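Local coordinates for protein D-alanyl-D-alanine carboxypeptidase (Streptococcus pneumoniae R6, PDB 1XP4) that probably removes C-terminal D-alanine residues from peptidoglycan precursors as a serine-type carboxypeptidase, helping to regulate cell-wall synthesis, at residues A[119-122]-A[123-127]; A[159-162]-A[163-166]; A[316-319]-A[320-323]. All coordinates share one frame; numbering follows the deposited sequence.

Contact 1 (A[119-122]-A[123-127]); sequences SEKD and FVDMM
K121 meets the carboxylate of D125 from one helical turn earlier, with NZ 2.8 Å from OD2 on the syn lone pair of that oxygen. The other oxygen, OD1, is held by the hydroxyl of Y157, which also receives a weak bond from K121 NZ. The flat group is thus gripped at both oxygens. The lysine chain starts with CG anti to the backbone N (chi1 176°) and stays extended as far as CE; a bend at chi4 (-57°) then turns NZ onto the acid.

The second carboxylate, D122, is approached over a face: S119 OG donates to OD2 at 2.7 Å from well above the plane. S119 is the N-cap residue, and its OG caps the helix by accepting from D122 N at 3.2 Å, in a nearly straight bond. A water donates to D122 OD1 and D125 OD2, which lie 4.5 Å apart, and K121 and the helix start probably soften the repulsion between the two acids.

Backbone bonds from i+4 to i, such as V124 N to E120 O at 2.8 Å and F123 N to S119 O at 3.1 Å, show that the segment is regular helix.

Away from these carboxylates, the ring of F123 packs against T47 and L50 of helix 44-57 and A113 and A117 of helix 106-117. E120 OE1 and OE2 hydrogen-bond to the hydroxyls of Y71 and T144. The first turns of helix 120-133 are thereby seated beside the helix that carries the predicted catalytic K44.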
ATOM      1  N   SER A 119      13.252  -4.473 -20.973  1.00 15.43           N
ATOM      2  CA  SER A 119      12.230  -3.779 -21.747  1.00 15.15           C
ATOM      3  C   SER A 119      10.969  -3.587 -20.908  1.00 13.34           C
ATOM      4  O   SER A 119      10.741  -4.302 -19.933  1.00 14.00           O
ATOM      5  CB  SER A 119      11.888  -4.577 -23.008  1.00 13.50           C
ATOM      6  OG  SER A 119      11.259  -5.807 -22.685  1.00 12.04           O
ATOM      7  N   GLU A 120      10.151  -2.614 -21.278  1.00 11.29           N
ATOM      8  CA  GLU A 120       8.926  -2.401 -20.540  1.00 13.32           C
ATOM      9  C   GLU A 120       8.054  -3.663 -20.653  1.00 14.05           C
ATOM     10  O   GLU A 120       7.380  -4.049 -19.701  1.00 12.17           O
ATOM     11  CB  GLU A 120       8.189  -1.175 -21.080  1.00 11.10           C
ATOM     12  CG  GLU A 120       6.897  -0.902 -20.350  1.00 14.34           C
ATOM     13  CD  GLU A 120       6.282   0.436 -20.688  1.00 15.54           C
ATOM     14  OE1 GLU A 120       6.322   0.822 -21.879  1.00 16.27           O
ATOM     15  OE2 GLU A 120       5.741   1.086 -19.763  1.00 15.38           O
ATOM     16  N   LYS A 121       8.089  -4.322 -21.809  1.00 15.88           N
ATOM     17  CA  LYS A 121       7.296  -5.527 -22.005  1.00 17.78           C
ATOM     18  C   LYS A 121       7.610  -6.602 -20.980  1.00 19.31           C
ATOM     19  O   LYS A 121       6.707  -7.152 -20.349  1.00 19.19           O
ATOM     20  CB  LYS A 121       7.517  -6.131 -23.385  1.00 18.66           C
ATOM     21  CG  LYS A 121       6.760  -7.442 -23.517  1.00 24.16           C
ATOM     22  CD  LYS A 121       7.136  -8.256 -24.744  1.00 27.75           C
ATOM     23  CE  LYS A 121       6.340  -9.574 -24.778  1.00 24.78           C
ATOM     24  NZ  LYS A 121       6.545 -10.398 -23.554  1.00 18.76           N
ATOM     25  N   ASP A 122       8.890  -6.934 -20.844  1.00 19.58           N
ATOM     26  CA  ASP A 122       9.287  -7.952 -19.884  1.00 19.95           C
ATOM     27  C   ASP A 122       8.869  -7.490 -18.501  1.00 18.52           C
ATOM     28  O   ASP A 122       8.352  -8.280 -17.709  1.00 18.43           O
ATOM     29  CB  ASP A 122      10.800  -8.187 -19.925  1.00 22.73           C
ATOM     30  CG  ASP A 122      11.264  -8.766 -21.256  1.00 26.97           C
ATOM     31  OD1 ASP A 122      10.662  -9.758 -21.718  1.00 26.18           O
ATOM     32  OD2 ASP A 122      12.235  -8.235 -21.840  1.00 30.68           O
ATOM     33  N   PHE A 123       9.076  -6.207 -18.215  1.00 15.91           N
ATOM     34  CA  PHE A 123       8.691  -5.677 -16.912  1.00 15.80           C
ATOM     35  C   PHE A 123       7.189  -5.894 -16.669  1.00 13.11           C
ATOM     36  O   PHE A 123       6.781  -6.273 -15.570  1.00 10.74           O
ATOM     37  CB  PHE A 123       9.025  -4.186 -16.798  1.00 14.31           C
ATOM     38  CG  PHE A 123       9.033  -3.690 -15.386  1.00 12.70           C
ATOM     39  CD1 PHE A 123      10.142  -3.890 -14.573  1.00 14.51           C
ATOM     40  CD2 PHE A 123       7.916  -3.066 -14.848  1.00 13.67           C
ATOM     41  CE1 PHE A 123      10.140  -3.475 -13.239  1.00 12.24           C
ATOM     42  CE2 PHE A 123       7.901  -2.647 -13.515  1.00 13.62           C
ATOM     43  CZ  PHE A 123       9.018  -2.852 -12.711  1.00 12.30           C
ATOM     44  N   VAL A 124       6.371  -5.659 -17.694  1.00 10.59           N
ATOM     45  CA  VAL A 124       4.931  -5.858 -17.560  1.00 11.55           C
ATOM     46  C   VAL A 124       4.610  -7.316 -17.210  1.00 13.63           C
ATOM     47  O   VAL A 124       3.737  -7.590 -16.379  1.00 13.36           O
ATOM     48  CB  VAL A 124       4.166  -5.471 -18.850  1.00 10.59           C
ATOM     49  CG1 VAL A 124       2.702  -5.904 -18.731  1.00  9.79           C
ATOM     50  CG2 VAL A 124       4.251  -3.952 -19.082  1.00  7.81           C
ATOM     51  N   ASP A 125       5.313  -8.250 -17.838  1.00 14.11           N
ATOM     52  CA  ASP A 125       5.080  -9.648 -17.546  1.00 14.82           C
ATOM     53  C   ASP A 125       5.426  -9.883 -16.086  1.00 17.46           C
ATOM     54  O   ASP A 125       4.813 -10.715 -15.412  1.00 17.43           O
ATOM     55  CB  ASP A 125       5.930 -10.538 -18.450  1.00 17.45           C
ATOM     56  CG  ASP A 125       5.502 -10.469 -19.910  1.00 20.55           C
ATOM     57  OD1 ASP A 125       4.285 -10.340 -20.180  1.00 19.78           O
ATOM     58  OD2 ASP A 125       6.383 -10.559 -20.791  1.00 24.32           O
HETATM   59  N   MSE A 126       6.410  -9.142 -15.591  1.00 17.99           N
HETATM   60  CA  MSE A 126       6.803  -9.276 -14.202  1.00 18.85           C
HETATM   61  C   MSE A 126       5.686  -8.756 -13.309  1.00 21.14           C
HETATM   62  O   MSE A 126       5.356  -9.376 -12.294  1.00 23.73           O
HETATM   63  CB  MSE A 126       8.098  -8.504 -13.922  1.00 20.52           C
HETATM   64  CG  MSE A 126       9.364  -9.235 -14.341  1.00 21.46           C
HETATM   65 SE   MSE A 126      10.994  -8.241 -14.030  1.00 29.50          SE
HETATM   66  CE  MSE A 126      10.833  -7.982 -12.126  1.00 25.50           C
HETATM   67  N   MSE A 127       5.089  -7.624 -13.674  1.00 20.54           N
HETATM   68  CA  MSE A 127       4.020  -7.106 -12.838  1.00 20.61           C
HETATM   69  C   MSE A 127       2.753  -7.948 -12.959  1.00 19.53           C
HETATM   70  O   MSE A 127       1.933  -7.988 -12.035  1.00 20.20           O
HETATM   71  CB  MSE A 127       3.757  -5.605 -13.110  1.00 20.50           C
HETATM   72  CG  MSE A 127       4.010  -5.099 -14.517  1.00 21.08           C
HETATM   73 SE   MSE A 127       4.233  -3.142 -14.646  1.00 22.14          SE
HETATM   74  CE  MSE A 127       2.592  -2.549 -13.810  1.00 22.58           C
TER
HETATM   75  O   HOH W   1       8.928 -11.731 -20.501  1.00 11.77           O

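Contact 2 (A[159-162]-A[163-166]); sequences GSKK and DEEN
Hydrogen bonds define the geometry where K161 and E164 meet. The carboxylate of E164 curls back over the turn, and its OE2 accepts from K161 N at 3.2 Å through the anti lone pair, with an N-H...O angle of 160°. In the other direction E164 N reaches K161 O at 3.3 Å, a weak bond that closes the turn. K161 O has a second donor in N149 ND2, and the backbone of E164 is also tied to N149.

One water adds to the polar set: it donates to E164 OE2 at 2.8 Å and, weakly, to G159 O. OE2 is therefore gripped from two directions.

Apolar contact accompanies these bonds. The aliphatic stems of K161 and E164 touch, K161 CB to E164 CG at 3.4 Å, and the bend of E164 at chi2 (-140°) is what carries its acid past this stem to the backbone of K161.

The charged ends do not pair: K161 NZ is 6.2 Å from E164 OE2, so any attraction is probably weak.

Together these features mark a type I beta turn from K161 to E164, clasped by the side chain of its last residue, on the surface loop that joins helix 120-133 to strand 167-168.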
ATOM      1  N   GLY A 159       0.056  -7.071 -28.752  1.00 35.74           N
ATOM      2  CA  GLY A 159      -1.248  -7.666 -28.542  1.00 36.41           C
ATOM      3  C   GLY A 159      -2.218  -6.686 -27.917  1.00 37.39           C
ATOM      4  O   GLY A 159      -3.422  -6.770 -28.151  1.00 38.32           O
ATOM      5  N   SER A 160      -1.704  -5.755 -27.120  1.00 37.62           N
ATOM      6  CA  SER A 160      -2.557  -4.767 -26.475  1.00 38.10           C
ATOM      7  C   SER A 160      -3.177  -3.826 -27.510  1.00 38.72           C
ATOM      8  O   SER A 160      -2.632  -3.625 -28.593  1.00 37.21           O
ATOM      9  CB  SER A 160      -1.758  -3.962 -25.442  1.00 37.47           C
ATOM     10  OG  SER A 160      -0.793  -3.129 -26.056  1.00 37.89           O
ATOM     11  N   LYS A 161      -4.326  -3.257 -27.173  1.00 40.96           N
ATOM     12  CA  LYS A 161      -5.013  -2.353 -28.080  1.00 43.08           C
ATOM     13  C   LYS A 161      -4.429  -0.959 -27.948  1.00 42.67           C
ATOM     14  O   LYS A 161      -3.813  -0.629 -26.937  1.00 42.55           O
ATOM     15  CB  LYS A 161      -6.514  -2.366 -27.781  1.00 46.10           C
ATOM     16  CG  LYS A 161      -7.108  -3.772 -27.877  1.00 49.94           C
ATOM     17  CD  LYS A 161      -8.574  -3.838 -27.483  1.00 54.03           C
ATOM     18  CE  LYS A 161      -9.073  -5.282 -27.537  1.00 56.40           C
ATOM     19  NZ  LYS A 161     -10.522  -5.408 -27.201  1.00 58.04           N
ATOM     20  N   LYS A 162      -4.620  -0.146 -28.979  1.00 43.08           N
ATOM     21  CA  LYS A 162      -4.083   1.206 -29.014  1.00 42.60           C
ATOM     22  C   LYS A 162      -4.615   2.193 -27.987  1.00 40.08           C
ATOM     23  O   LYS A 162      -3.950   3.183 -27.690  1.00 39.97           O
ATOM     24  CB  LYS A 162      -4.239   1.778 -30.420  1.00 46.33           C
ATOM     25  CG  LYS A 162      -3.382   1.043 -31.438  1.00 52.29           C
ATOM     26  CD  LYS A 162      -3.476   1.675 -32.814  1.00 56.92           C
ATOM     27  CE  LYS A 162      -2.496   1.033 -33.784  1.00 58.37           C
ATOM     28  NZ  LYS A 162      -2.589   1.655 -35.135  1.00 61.60           N
ATOM     29  N   ASP A 163      -5.805   1.950 -27.448  1.00 36.63           N
ATOM     30  CA  ASP A 163      -6.330   2.849 -26.428  1.00 32.73           C
ATOM     31  C   ASP A 163      -6.536   2.143 -25.086  1.00 30.60           C
ATOM     32  O   ASP A 163      -7.280   2.626 -24.232  1.00 31.04           O
ATOM     33  CB  ASP A 163      -7.635   3.509 -26.885  1.00 32.02           C
ATOM     34  CG  ASP A 163      -8.655   2.517 -27.388  1.00 33.17           C
ATOM     35  OD1 ASP A 163      -8.689   1.375 -26.887  1.00 35.15           O
ATOM     36  OD2 ASP A 163      -9.442   2.892 -28.279  1.00 35.50           O
ATOM     37  N   GLU A 164      -5.865   1.007 -24.908  1.00 27.89           N
ATOM     38  CA  GLU A 164      -5.957   0.234 -23.669  1.00 26.44           C
ATOM     39  C   GLU A 164      -5.354   0.987 -22.502  1.00 24.97           C
ATOM     40  O   GLU A 164      -4.444   1.798 -22.672  1.00 23.89           O
ATOM     41  CB  GLU A 164      -5.206  -1.094 -23.782  1.00 27.64           C
ATOM     42  CG  GLU A 164      -5.949  -2.215 -24.457  1.00 30.23           C
ATOM     43  CD  GLU A 164      -5.718  -3.531 -23.748  1.00 31.62           C
ATOM     44  OE1 GLU A 164      -6.167  -3.650 -22.592  1.00 33.34           O
ATOM     45  OE2 GLU A 164      -5.086  -4.440 -24.329  1.00 32.10           O
ATOM     46  N   GLU A 165      -5.860   0.699 -21.312  1.00 23.15           N
ATOM     47  CA  GLU A 165      -5.358   1.311 -20.089  1.00 22.16           C
ATOM     48  C   GLU A 165      -5.270   0.227 -19.022  1.00 20.58           C
ATOM     49  O   GLU A 165      -6.026  -0.741 -19.063  1.00 19.90           O
ATOM     50  CB  GLU A 165      -6.292   2.432 -19.622  1.00 21.39           C
ATOM     51  CG  GLU A 165      -6.173   3.701 -20.426  1.00 22.82           C
ATOM     52  CD  GLU A 165      -6.642   4.918 -19.656  1.00 24.70           C
ATOM     53  OE1 GLU A 165      -6.326   5.000 -18.446  1.00 25.26           O
ATOM     54  OE2 GLU A 165      -7.304   5.795 -20.262  1.00 22.87           O
ATOM     55  N   ASN A 166      -4.346   0.366 -18.078  1.00 20.59           N
ATOM     56  CA  ASN A 166      -4.240  -0.643 -17.029  1.00 20.79           C
ATOM     57  C   ASN A 166      -5.528  -0.603 -16.224  1.00 20.62           C
ATOM     58  O   ASN A 166      -6.130   0.464 -16.078  1.00 22.72           O
ATOM     59  CB  ASN A 166      -3.061  -0.365 -16.092  1.00 18.35           C
ATOM     60  CG  ASN A 166      -1.731  -0.374 -16.804  1.00 18.17           C
ATOM     61  OD1 ASN A 166      -1.570  -1.014 -17.843  1.00 18.29           O
ATOM     62  ND2 ASN A 166      -0.760   0.325 -16.237  1.00 17.89           N
TER
HETATM   63  O   HOH W   2      -5.509  -7.035 -25.405  1.00 27.72           O

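Contact 3 (A[316-319]-A[320-323])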
ATOM      1  N   ILE A 316      -9.399  -3.144  16.072  1.00 28.28           N
ATOM      2  CA  ILE A 316     -10.299  -2.152  15.510  1.00 28.26           C
ATOM      3  C   ILE A 316     -11.672  -2.461  16.096  1.00 30.63           C
ATOM      4  O   ILE A 316     -12.073  -3.619  16.148  1.00 32.79           O
ATOM      5  CB  ILE A 316     -10.390  -2.259  13.983  1.00 25.13           C
ATOM      6  CG1 ILE A 316      -8.998  -2.253  13.372  1.00 23.08           C
ATOM      7  CG2 ILE A 316     -11.178  -1.079  13.429  1.00 24.59           C
ATOM      8  CD1 ILE A 316      -9.029  -2.231  11.871  1.00 23.82           C
ATOM      9  N   GLU A 317     -12.386  -1.436  16.547  1.00 33.15           N
ATOM     10  CA  GLU A 317     -13.711  -1.634  17.122  1.00 35.91           C
ATOM     11  C   GLU A 317     -14.645  -0.511  16.682  1.00 37.01           C
ATOM     12  O   GLU A 317     -14.295   0.670  16.757  1.00 38.01           O
ATOM     13  CB  GLU A 317     -13.623  -1.672  18.654  1.00 38.98           C
ATOM     14  CG  GLU A 317     -14.952  -1.940  19.366  1.00 46.67           C
ATOM     15  CD  GLU A 317     -14.830  -1.880  20.889  1.00 50.99           C
ATOM     16  OE1 GLU A 317     -14.226  -0.909  21.397  1.00 54.41           O
ATOM     17  OE2 GLU A 317     -15.346  -2.791  21.578  1.00 51.65           O
ATOM     18  N   ARG A 318     -15.826  -0.880  16.199  1.00 36.48           N
ATOM     19  CA  ARG A 318     -16.866   0.090  16.058  1.00 35.92           C
ATOM     20  C   ARG A 318     -17.208   0.714  17.430  1.00 37.50           C
ATOM     21  O   ARG A 318     -17.008   0.135  18.493  1.00 36.53           O
ATOM     22  CB  ARG A 318     -18.048  -0.598  15.410  1.00 34.16           C
ATOM     23  CG  ARG A 318     -18.494   0.081  14.122  1.00 31.28           C
ATOM     24  CD  ARG A 318     -19.735  -0.588  13.534  1.00 28.51           C
ATOM     25  NE  ARG A 318     -19.996  -0.071  12.203  1.00 25.23           N
ATOM     26  CZ  ARG A 318     -19.574  -0.827  11.187  1.00 24.78           C
ATOM     27  NH1 ARG A 318     -18.990  -1.972  11.419  1.00 22.66           N
ATOM     28  NH2 ARG A 318     -19.792  -0.437   9.938  1.00 26.90           N
ATOM     29  N   VAL A 319     -17.591   1.993  17.425  1.00 41.39           N
ATOM     30  CA  VAL A 319     -17.887   2.643  18.698  1.00 44.49           C
ATOM     31  C   VAL A 319     -19.393   2.673  18.995  1.00 47.95           C
ATOM     32  O   VAL A 319     -20.187   3.148  18.204  1.00 48.16           O
ATOM     33  CB  VAL A 319     -17.392   4.114  18.647  1.00 41.68           C
ATOM     34  CG1 VAL A 319     -16.176   4.285  17.744  1.00 40.38           C
ATOM     35  CG2 VAL A 319     -18.467   5.080  18.197  1.00 38.83           C
ATOM     36  N   GLY A 320     -19.760   2.079  20.170  1.00 52.92           N
ATOM     37  CA  GLY A 320     -21.221   2.044  20.358  1.00 59.83           C
ATOM     38  C   GLY A 320     -21.846   0.632  20.391  1.00 64.68           C
ATOM     39  O   GLY A 320     -22.996   0.403  20.731  1.00 65.87           O
ATOM     40  N   ASN A 321     -21.003  -0.382  20.140  1.00 20.00           N
ATOM     41  CA  ASN A 321     -21.549  -1.675  19.669  1.00 20.00           C
ATOM     42  C   ASN A 321     -21.944  -2.542  20.858  1.00 20.00           C
ATOM     43  O   ASN A 321     -21.207  -2.709  21.798  1.00 20.00           O
ATOM     44  CB  ASN A 321     -20.388  -2.402  18.959  1.00 20.00           C
ATOM     45  CG  ASN A 321     -19.989  -1.716  17.675  1.00 20.00           C
ATOM     46  OD1 ASN A 321     -20.811  -1.195  16.942  1.00 20.00           O
ATOM     47  ND2 ASN A 321     -18.685  -1.803  17.364  1.00 20.00           N
ATOM     48  N   GLN A 322     -23.152  -3.161  20.773  1.00 20.00           N
ATOM     49  CA  GLN A 322     -23.593  -3.954  21.946  1.00 20.00           C
ATOM     50  C   GLN A 322     -22.338  -4.715  22.412  1.00 20.00           C
ATOM     51  O   GLN A 322     -21.292  -4.474  21.857  1.00 20.00           O
ATOM     52  CB  GLN A 322     -24.677  -4.936  21.455  1.00 20.00           C
ATOM     53  CG  GLN A 322     -26.005  -4.299  20.979  1.00 20.00           C
ATOM     54  CD  GLN A 322     -27.065  -5.295  20.535  1.00 20.00           C
ATOM     55  OE1 GLN A 322     -28.164  -4.948  20.134  1.00 20.00           O
ATOM     56  NE2 GLN A 322     -26.734  -6.589  20.728  1.00 20.00           N
ATOM     57  N   SER A 323     -22.334  -5.493  23.529  1.00 81.84           N
ATOM     58  CA  SER A 323     -21.036  -5.944  24.051  1.00 81.65           C
ATOM     59  C   SER A 323     -20.396  -6.962  23.038  1.00 80.30           C
ATOM     60  O   SER A 323     -20.241  -6.728  21.845  1.00 79.90           O
ATOM     61  CB  SER A 323     -21.364  -6.783  25.325  1.00 83.25           C
ATOM     62  OG  SER A 323     -22.734  -7.229  25.332  1.00 84.44           O
TER
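N321 folds its amide back against R318 where strand 313-318 runs out into a loop. That strand pairs with 278-284 in a two-stranded antiparallel sheet of the PBP5-type C-terminal region, and backbone bonding between E317 and T279 shows that the pairing persists almost to the strand's end.

The close part of the contact is the pair R318 and N321. With CG anti to its carbonyl carbon (chi1 -68°), N321 lays its amide alongside the base of the arginine. The model places ND2 too near R318 CB to be believed, so the exact setting of the amide is doubtful. As modelled, N321 OD1 lies 3.9 Å from R318 CG and 3.6 Å from R318 CD along the aliphatic stem, values that share the uncertainty of the amide. What remains secure is that the two side chains are neighbours, crossing at an angle.

The solvent side is different. V319 and G320 are exposed, and G320 is poorly ordered. Its backbone, at phi 116° and psi -5°, calls for glycine, because a CB would run into V319 O. The chain bends there, and the CB of N321 points toward the strand segment. V319 meanwhile has T279 of the neighbouring strand beside it.

R318 itself is anchored further out. Its side chain packs on F278 and I357, and it shares a neighbour with N321, which touches D355; the firm polar link at this end is the salt bridge of R318 NH1 with D355 OD1.

Contacts 1, 2 and 3 follow one another along the chain without interleaving. The first two belong to the carboxypeptidase part of the chain, with centres 15 Å apart and nearest atoms about 5 Å apart. They do not touch, yet Y157, already met at contact 1, also takes part in contact 2 through its carbonyl oxygen, bonded to S160 OG. Helix 120-133 carries contact 1, and the loop leaving that helix carries contact 2. Contact 3 lies on the far side of the chain's centre, about 46 Å from either by centres, in the PBP5-type C-terminal part. The enzyme's predicted catalytic machinery is therefore associated with the part holding contacts 1 and 2.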